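Local structure of KLLA0E08119p (Kluyveromyces lactis, 3VA7) at residues A366-E371 with T444-L449; A414-H419 with Q432-T437. The protein probably carboxylates urea with hydrogencarbonate and ATP through its biotin cofactor, the first step of urea breakdown by the allophanate route in this yeast. All blocks are in the same frame, centred on the assembly; numbering follows the deposited sequence.

Contact 1 of 2, residues A366-E371 with T444-L449; sequences ARLYAE and TNIDYL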
ATOM      1  N   ALA A 366     -18.794  -9.479  20.029  1.00 32.44           N
ATOM      2  CA  ALA A 366     -17.399  -9.897  19.933  1.00 32.39           C
ATOM      3  C   ALA A 366     -16.552  -8.638  19.776  1.00 32.53           C
ATOM      4  O   ALA A 366     -16.940  -7.671  19.083  1.00 32.03           O
ATOM      5  CB  ALA A 366     -17.188 -10.855  18.720  1.00 31.36           C
ATOM      6  N   ARG A 367     -15.394  -8.631  20.412  1.00 32.83           N
ATOM      7  CA  ARG A 367     -14.577  -7.437  20.377  1.00 33.21           C
ATOM      8  C   ARG A 367     -13.422  -7.590  19.391  1.00 33.46           C
ATOM      9  O   ARG A 367     -12.459  -8.328  19.661  1.00 33.33           O
ATOM     10  CB  ARG A 367     -14.017  -7.189  21.765  1.00 33.26           C
ATOM     11  CG  ARG A 367     -15.012  -7.146  22.905  1.00 34.02           C
ATOM     12  CD  ARG A 367     -14.367  -6.311  24.037  1.00 34.25           C
ATOM     13  NE  ARG A 367     -15.183  -6.191  25.235  1.00 32.70           N
ATOM     14  CZ  ARG A 367     -14.752  -5.623  26.358  1.00 35.45           C
ATOM     15  NH1 ARG A 367     -13.527  -5.124  26.427  1.00 34.34           N
ATOM     16  NH2 ARG A 367     -15.535  -5.559  27.416  1.00 36.90           N
ATOM     17  N   LEU A 368     -13.503  -6.892  18.265  1.00 33.80           N
ATOM     18  CA  LEU A 368     -12.415  -6.880  17.293  1.00 34.62           C
ATOM     19  C   LEU A 368     -11.309  -5.951  17.727  1.00 35.93           C
ATOM     20  O   LEU A 368     -11.509  -4.738  17.789  1.00 35.70           O
ATOM     21  CB  LEU A 368     -12.905  -6.462  15.901  1.00 34.60           C
ATOM     22  CG  LEU A 368     -11.957  -6.668  14.683  1.00 33.30           C
ATOM     23  CD1 LEU A 368     -11.928  -8.133  14.203  1.00 27.95           C
ATOM     24  CD2 LEU A 368     -12.335  -5.731  13.510  1.00 29.23           C
ATOM     25  N   TYR A 369     -10.144  -6.540  18.008  1.00 37.50           N
ATOM     26  CA  TYR A 369      -8.916  -5.827  18.402  1.00 38.46           C
ATOM     27  C   TYR A 369      -7.828  -5.865  17.316  1.00 39.13           C
ATOM     28  O   TYR A 369      -7.642  -6.895  16.640  1.00 39.17           O
ATOM     29  CB  TYR A 369      -8.324  -6.456  19.673  1.00 38.75           C
ATOM     30  CG  TYR A 369      -9.078  -6.154  20.958  1.00 40.71           C
ATOM     31  CD1 TYR A 369      -8.877  -4.940  21.615  1.00 43.53           C
ATOM     32  CD2 TYR A 369      -9.942  -7.085  21.540  1.00 39.42           C
ATOM     33  CE1 TYR A 369      -9.545  -4.623  22.790  1.00 43.21           C
ATOM     34  CE2 TYR A 369     -10.612  -6.788  22.717  1.00 41.03           C
ATOM     35  CZ  TYR A 369     -10.399  -5.540  23.345  1.00 43.39           C
ATOM     36  OH  TYR A 369     -11.040  -5.149  24.507  1.00 44.41           O
ATOM     37  N   ALA A 370      -7.085  -4.762  17.164  1.00 39.70           N
ATOM     38  CA  ALA A 370      -5.847  -4.747  16.384  1.00 39.36           C
ATOM     39  C   ALA A 370      -4.763  -5.402  17.224  1.00 40.77           C
ATOM     40  O   ALA A 370      -3.983  -4.735  17.921  1.00 40.85           O
ATOM     41  CB  ALA A 370      -5.467  -3.354  16.049  1.00 38.71           C
ATOM     42  N   GLU A 371      -4.725  -6.723  17.174  1.00 42.36           N
ATOM     43  CA  GLU A 371      -3.804  -7.522  17.989  1.00 44.45           C
ATOM     44  C   GLU A 371      -3.411  -8.779  17.235  1.00 45.73           C
ATOM     45  O   GLU A 371      -4.181  -9.268  16.365  1.00 45.82           O
ATOM     46  CB  GLU A 371      -4.525  -8.062  19.211  1.00 44.36           C
ATOM     47  CG  GLU A 371      -4.368  -7.334  20.467  1.00 44.70           C
ATOM     48  CD  GLU A 371      -5.399  -7.835  21.463  1.00 45.98           C
ATOM     49  OE1 GLU A 371      -6.089  -8.831  21.098  1.00 42.28           O
ATOM     50  OE2 GLU A 371      -5.522  -7.222  22.572  1.00 45.25           O
ATOM     51  N   THR A 444      -5.480  -8.527  13.141  1.00 41.73           N
ATOM     52  CA  THR A 444      -6.669  -8.499  13.977  1.00 41.04           C
ATOM     53  C   THR A 444      -6.800  -9.811  14.698  1.00 40.35           C
ATOM     54  O   THR A 444      -5.971 -10.703  14.521  1.00 40.12           O
ATOM     55  CB  THR A 444      -7.983  -8.213  13.174  1.00 41.57           C
ATOM     56  OG1 THR A 444      -8.373  -9.337  12.352  1.00 41.30           O
ATOM     57  CG2 THR A 444      -7.821  -6.936  12.313  1.00 40.95           C
ATOM     58  N   ASN A 445      -7.836  -9.922  15.514  1.00 38.98           N
ATOM     59  CA  ASN A 445      -8.065 -11.131  16.254  1.00 38.18           C
ATOM     60  C   ASN A 445      -9.252 -11.837  15.641  1.00 37.48           C
ATOM     61  O   ASN A 445      -9.905 -12.637  16.270  1.00 38.65           O
ATOM     62  CB  ASN A 445      -8.249 -10.820  17.752  1.00 38.75           C
ATOM     63  CG  ASN A 445      -9.523  -9.941  18.061  1.00 39.69           C
ATOM     64  OD1 ASN A 445     -10.035  -9.205  17.222  1.00 38.12           O
ATOM     65  ND2 ASN A 445     -10.009 -10.041  19.288  1.00 41.38           N
ATOM     66  N   ILE A 446      -9.538 -11.546  14.385  1.00 36.38           N
ATOM     67  CA  ILE A 446     -10.783 -12.005  13.794  1.00 35.27           C
ATOM     68  C   ILE A 446     -10.826 -13.526  13.748  1.00 36.62           C
ATOM     69  O   ILE A 446     -11.829 -14.147  14.067  1.00 36.43           O
ATOM     70  CB  ILE A 446     -11.042 -11.336  12.403  1.00 34.41           C
ATOM     71  CG1 ILE A 446     -12.442 -11.584  11.890  1.00 32.29           C
ATOM     72  CG2 ILE A 446      -9.979 -11.712  11.313  1.00 34.75           C
ATOM     73  CD1 ILE A 446     -13.581 -11.178  12.834  1.00 30.75           C
ATOM     74  N   ASP A 447      -9.715 -14.111  13.333  1.00 38.25           N
ATOM     75  CA  ASP A 447      -9.606 -15.535  13.170  1.00 39.10           C
ATOM     76  C   ASP A 447      -9.721 -16.199  14.522  1.00 39.13           C
ATOM     77  O   ASP A 447     -10.400 -17.185  14.644  1.00 39.77           O
ATOM     78  CB  ASP A 447      -8.270 -15.936  12.508  1.00 39.51           C
ATOM     79  CG  ASP A 447      -8.225 -17.422  12.189  1.00 40.28           C
ATOM     80  OD1 ASP A 447      -9.073 -17.837  11.386  1.00 41.40           O
ATOM     81  OD2 ASP A 447      -7.413 -18.177  12.788  1.00 41.61           O
ATOM     82  N   TYR A 448      -9.018 -15.684  15.516  1.00 39.28           N
ATOM     83  CA  TYR A 448      -9.186 -16.116  16.913  1.00 40.09           C
ATOM     84  C   TYR A 448     -10.660 -16.047  17.388  1.00 39.49           C
ATOM     85  O   TYR A 448     -11.200 -16.999  17.940  1.00 38.98           O
ATOM     86  CB  TYR A 448      -8.308 -15.218  17.747  1.00 40.12           C
ATOM     87  CG  TYR A 448      -8.424 -15.362  19.215  1.00 42.87           C
ATOM     88  CD1 TYR A 448      -9.126 -14.414  19.955  1.00 44.13           C
ATOM     89  CD2 TYR A 448      -7.765 -16.397  19.896  1.00 44.41           C
ATOM     90  CE1 TYR A 448      -9.205 -14.497  21.325  1.00 46.53           C
ATOM     91  CE2 TYR A 448      -7.842 -16.503  21.276  1.00 45.13           C
ATOM     92  CZ  TYR A 448      -8.561 -15.546  21.988  1.00 46.99           C
ATOM     93  OH  TYR A 448      -8.667 -15.604  23.360  1.00 48.23           O
ATOM     94  N   LEU A 449     -11.306 -14.923  17.116  1.00 39.58           N
ATOM     95  CA  LEU A 449     -12.735 -14.763  17.391  1.00 40.48           C
ATOM     96  C   LEU A 449     -13.566 -15.828  16.712  1.00 40.82           C
ATOM     97  O   LEU A 449     -14.491 -16.349  17.321  1.00 41.67           O
ATOM     98  CB  LEU A 449     -13.258 -13.377  16.946  1.00 39.79           C
ATOM     99  CG  LEU A 449     -13.307 -12.163  17.879  1.00 38.44           C
ATOM    100  CD1 LEU A 449     -12.582 -12.383  19.183  1.00 37.48           C
ATOM    101  CD2 LEU A 449     -12.810 -10.923  17.151  1.00 36.27           C
TER
HETATM  102  O   HOH W   1      -8.161 -11.057  21.382  1.00 41.25           O

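Contact 2 of 2, residues A414-H419 with Q432-T437; sequences AKIIVH and QALNET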
ATOM      1  N   ALA A 414     -13.568  -2.407  16.736  1.00 32.05           N
ATOM      2  CA  ALA A 414     -14.956  -2.548  16.426  1.00 31.40           C
ATOM      3  C   ALA A 414     -15.579  -3.502  17.406  1.00 30.46           C
ATOM      4  O   ALA A 414     -14.918  -4.305  17.994  1.00 29.98           O
ATOM      5  CB  ALA A 414     -15.139  -3.032  14.969  1.00 30.45           C
ATOM      6  N   LYS A 415     -16.863  -3.338  17.646  1.00 30.72           N
ATOM      7  CA  LYS A 415     -17.585  -4.272  18.461  1.00 30.26           C
ATOM      8  C   LYS A 415     -18.705  -4.716  17.549  1.00 30.42           C
ATOM      9  O   LYS A 415     -19.438  -3.879  16.976  1.00 31.09           O
ATOM     10  CB  LYS A 415     -18.116  -3.618  19.712  1.00 29.63           C
ATOM     11  CG  LYS A 415     -17.038  -3.255  20.658  1.00 31.01           C
ATOM     12  CD  LYS A 415     -17.619  -2.766  21.977  1.00 35.28           C
ATOM     13  CE  LYS A 415     -18.264  -1.401  21.832  1.00 32.96           C
ATOM     14  NZ  LYS A 415     -19.130  -1.048  22.956  1.00 33.34           N
ATOM     15  N   ILE A 416     -18.779  -6.030  17.375  1.00 29.95           N
ATOM     16  CA  ILE A 416     -19.684  -6.651  16.444  1.00 30.62           C
ATOM     17  C   ILE A 416     -20.807  -7.287  17.239  1.00 30.49           C
ATOM     18  O   ILE A 416     -20.573  -8.221  17.999  1.00 30.71           O
ATOM     19  CB  ILE A 416     -18.920  -7.666  15.577  1.00 30.47           C
ATOM     20  CG1 ILE A 416     -17.924  -6.892  14.716  1.00 31.63           C
ATOM     21  CG2 ILE A 416     -19.860  -8.432  14.655  1.00 30.56           C
ATOM     22  CD1 ILE A 416     -16.607  -7.556  14.578  1.00 34.67           C
ATOM     23  N   ILE A 417     -21.998  -6.734  17.074  1.00 29.74           N
ATOM     24  CA  ILE A 417     -23.170  -7.095  17.866  1.00 30.23           C
ATOM     25  C   ILE A 417     -24.397  -7.639  17.053  1.00 30.74           C
ATOM     26  O   ILE A 417     -24.970  -6.980  16.146  1.00 29.49           O
ATOM     27  CB  ILE A 417     -23.596  -5.905  18.717  1.00 30.13           C
ATOM     28  CG1 ILE A 417     -22.354  -5.370  19.440  1.00 31.61           C
ATOM     29  CG2 ILE A 417     -24.730  -6.252  19.683  1.00 27.64           C
ATOM     30  CD1 ILE A 417     -22.280  -3.843  19.378  1.00 29.38           C
ATOM     31  N   VAL A 418     -24.828  -8.810  17.485  1.00 30.87           N
ATOM     32  CA  VAL A 418     -25.815  -9.603  16.797  1.00 32.91           C
ATOM     33  C   VAL A 418     -27.045  -9.877  17.728  1.00 34.01           C
ATOM     34  O   VAL A 418     -26.884  -9.992  18.950  1.00 34.64           O
ATOM     35  CB  VAL A 418     -25.057 -10.864  16.367  1.00 32.68           C
ATOM     36  CG1 VAL A 418     -25.638 -12.122  16.919  1.00 32.11           C
ATOM     37  CG2 VAL A 418     -24.843 -10.851  14.892  1.00 33.61           C
ATOM     38  N   HIS A 419     -28.251  -9.925  17.165  1.00 34.75           N
ATOM     39  CA  HIS A 419     -29.519 -10.035  17.943  1.00 35.87           C
ATOM     40  C   HIS A 419     -30.289 -11.160  17.321  1.00 37.63           C
ATOM     41  O   HIS A 419     -30.728 -11.048  16.156  1.00 38.23           O
ATOM     42  CB  HIS A 419     -30.407  -8.789  17.813  1.00 34.56           C
ATOM     43  CG  HIS A 419     -31.571  -8.778  18.765  1.00 36.11           C
ATOM     44  ND1 HIS A 419     -32.678  -7.951  18.604  1.00 35.35           N
ATOM     45  CD2 HIS A 419     -31.795  -9.497  19.899  1.00 31.93           C
ATOM     46  CE1 HIS A 419     -33.520  -8.159  19.605  1.00 32.46           C
ATOM     47  NE2 HIS A 419     -33.010  -9.098  20.396  1.00 30.24           N
ATOM     48  N   GLN A 432     -21.889 -15.877  11.344  1.00 37.71           N
ATOM     49  CA  GLN A 432     -22.007 -15.261  10.031  1.00 38.44           C
ATOM     50  C   GLN A 432     -21.363 -13.862  10.069  1.00 38.68           C
ATOM     51  O   GLN A 432     -20.511 -13.553   9.219  1.00 39.23           O
ATOM     52  CB  GLN A 432     -23.426 -15.248   9.430  1.00 37.70           C
ATOM     53  CG  GLN A 432     -23.433 -14.764   7.932  1.00 41.79           C
ATOM     54  CD  GLN A 432     -24.853 -14.428   7.276  1.00 46.00           C
ATOM     55  OE1 GLN A 432     -25.814 -15.150   7.474  1.00 45.78           O
ATOM     56  NE2 GLN A 432     -24.928 -13.354   6.447  1.00 48.03           N
ATOM     57  N   ALA A 433     -21.715 -13.039  11.057  1.00 38.04           N
ATOM     58  CA  ALA A 433     -21.133 -11.679  11.173  1.00 37.11           C
ATOM     59  C   ALA A 433     -19.589 -11.679  11.140  1.00 36.19           C
ATOM     60  O   ALA A 433     -18.973 -10.922  10.403  1.00 34.88           O
ATOM     61  CB  ALA A 433     -21.666 -10.941  12.437  1.00 36.41           C
ATOM     62  N   LEU A 434     -18.990 -12.534  11.940  1.00 35.70           N
ATOM     63  CA  LEU A 434     -17.552 -12.655  11.966  1.00 36.95           C
ATOM     64  C   LEU A 434     -16.948 -13.024  10.606  1.00 38.71           C
ATOM     65  O   LEU A 434     -15.879 -12.500  10.244  1.00 38.78           O
ATOM     66  CB  LEU A 434     -17.117 -13.663  13.047  1.00 36.02           C
ATOM     67  CG  LEU A 434     -17.454 -13.123  14.445  1.00 34.17           C
ATOM     68  CD1 LEU A 434     -16.972 -14.012  15.516  1.00 31.76           C
ATOM     69  CD2 LEU A 434     -16.939 -11.718  14.633  1.00 26.59           C
ATOM     70  N   ASN A 435     -17.660 -13.892   9.869  1.00 39.97           N
ATOM     71  CA  ASN A 435     -17.282 -14.385   8.543  1.00 41.38           C
ATOM     72  C   ASN A 435     -17.326 -13.265   7.515  1.00 41.69           C
ATOM     73  O   ASN A 435     -16.638 -13.285   6.498  1.00 42.90           O
ATOM     74  CB  ASN A 435     -18.249 -15.496   8.096  1.00 41.58           C
ATOM     75  CG  ASN A 435     -17.822 -16.930   8.573  1.00 44.98           C
ATOM     76  OD1 ASN A 435     -17.063 -17.126   9.540  1.00 41.27           O
ATOM     77  ND2 ASN A 435     -18.339 -17.930   7.862  1.00 51.12           N
ATOM     78  N   GLU A 436     -18.135 -12.271   7.809  1.00 41.91           N
ATOM     79  CA  GLU A 436     -18.530 -11.286   6.855  1.00 41.81           C
ATOM     80  C   GLU A 436     -17.746 -10.013   7.184  1.00 42.30           C
ATOM     81  O   GLU A 436     -17.889  -8.977   6.515  1.00 42.87           O
ATOM     82  CB  GLU A 436     -20.035 -11.099   6.999  1.00 41.90           C
ATOM     83  CG  GLU A 436     -20.831 -11.014   5.731  1.00 41.95           C
ATOM     84  CD  GLU A 436     -22.254 -11.494   5.910  1.00 40.23           C
ATOM     85  OE1 GLU A 436     -23.165 -10.678   6.051  1.00 38.14           O
ATOM     86  OE2 GLU A 436     -22.461 -12.705   5.882  1.00 43.91           O
ATOM     87  N   THR A 437     -16.896 -10.116   8.204  1.00 42.42           N
ATOM     88  CA  THR A 437     -16.074  -9.007   8.666  1.00 42.43           C
ATOM     89  C   THR A 437     -14.708  -9.101   8.006  1.00 42.29           C
ATOM     90  O   THR A 437     -13.888 -10.010   8.315  1.00 42.92           O
ATOM     91  CB  THR A 437     -15.913  -9.038  10.217  1.00 42.73           C
ATOM     92  OG1 THR A 437     -17.133  -8.605  10.847  1.00 43.83           O
ATOM     93  CG2 THR A 437     -14.744  -8.133  10.690  1.00 42.70           C
TER

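Contact 1 of 2, residues A366-E371 with T444-L449
Asn445, at the N-cap position of helix 446-454, lays its side-chain amide against the backbone of strand 362-372 at Arg367, Leu368 and Tyr369. Its CG stands between the backbone N and the carbonyl carbon (chi1 64°), which directs the amide to the strand rather than to the helix's own first turn. CB lies 4.1 Å from Tyr369 O. Beyond CG the amide splits its work. OD1 takes the backbone N-H of Tyr369 at 2.8 Å, the donor standing well above the carbonyl plane. ND2 gives one hydrogen to Arg367 O at 3.0 Å in a nearly straight bond (168°) within the amide plane, and the other to a water that bridges to Glu371 OE1. ND2 also meets the edge of the Tyr369 ring at CD2, with ring and amide planes 72° apart. Next to the amide, Leu368 CD1 packs on Ile446 CD1 at 3.7 Å. With an alanine here, Tyr369 N and Arg367 O would probably lose their side-chain mates, the water one of its anchors, and a gap would open beside the tyrosine ring. One amide thus serves as donor and acceptor to backbone groups two residues apart, fixing the helix start to the sheet of the biotin carboxylase C-terminal domain.

Contact 2 of 2, residues A414-H419 with Q432-T437
Ile416 sends its two branches to separate partners on helix 423-435 and the loop just beyond it: CG1 is anti to the carbonyl carbon (chi1 -66°), leading CD1 to the end of the helix, while CG2, anti to the backbone N, faces Ala433. The contact is a helix packed on a β-sheet, within the biotin carboxylase C-terminal domain, where strand 412-420 runs antiparallel to strand 362-372 and the chain turns back after it into the helix. Residues alternate along the strand, and Ile416 and Val418 point their side chains to the helix while Ile417 points away, against helix 326-333.

Ala433 is the common partner. Its CB lies 3.8 Å from Ile416 CG2 and 4.0 Å from Val418 CG2, and so rests in the notch between two branched side chains of one strand face. The small methyl is consistent with the close approach of the helix, the CA atoms of Ile416 and Ala433 being 7.4 Å apart. Further along, Ile416 CD1 meets Leu434 CD2 at 4.2 Å, the two side chains passing at a slant; Leu434 also touches Ile446 and Leu449 of helix 446-454, so the same leucine joins both helices. Ile416 CD1 meets Thr437 tip to tip as well, 3.9 Å from OG1, a van der Waals approach to a hydroxyl that is already engaged. The contact across the segments is therefore carried by apolar surface, and the Thr437 hydroxyl is bonded within its own segment. Ala433 O receives two donors there, from opposite faces of its carbonyl plane: the backbone Glu436 N at 3.0 Å, and the hydroxyl of Thr437, whose OG1 donates to Ala433 O at 3.0 Å from above that plane.

Both contacts belong to the biotin carboxylase C-terminal domain and set a helix against the same antiparallel sheet, whose strands 362-372 and 412-420 are neighbours: Leu368 N lies 3.0 Å from Ala414 O, and Ala366 N as far from Ile416 O, both probable hydrogen bonds. The two helices, 423-435 and 446-454, also pack on each other. Contact 2 is wholly buried and almost entirely apolar, side chain against side chain. Contact 1 is only partly buried, and adds polar bonds to strand backbone and a water. Along the sequence, both segments of contact 2 fall between those of contact 1.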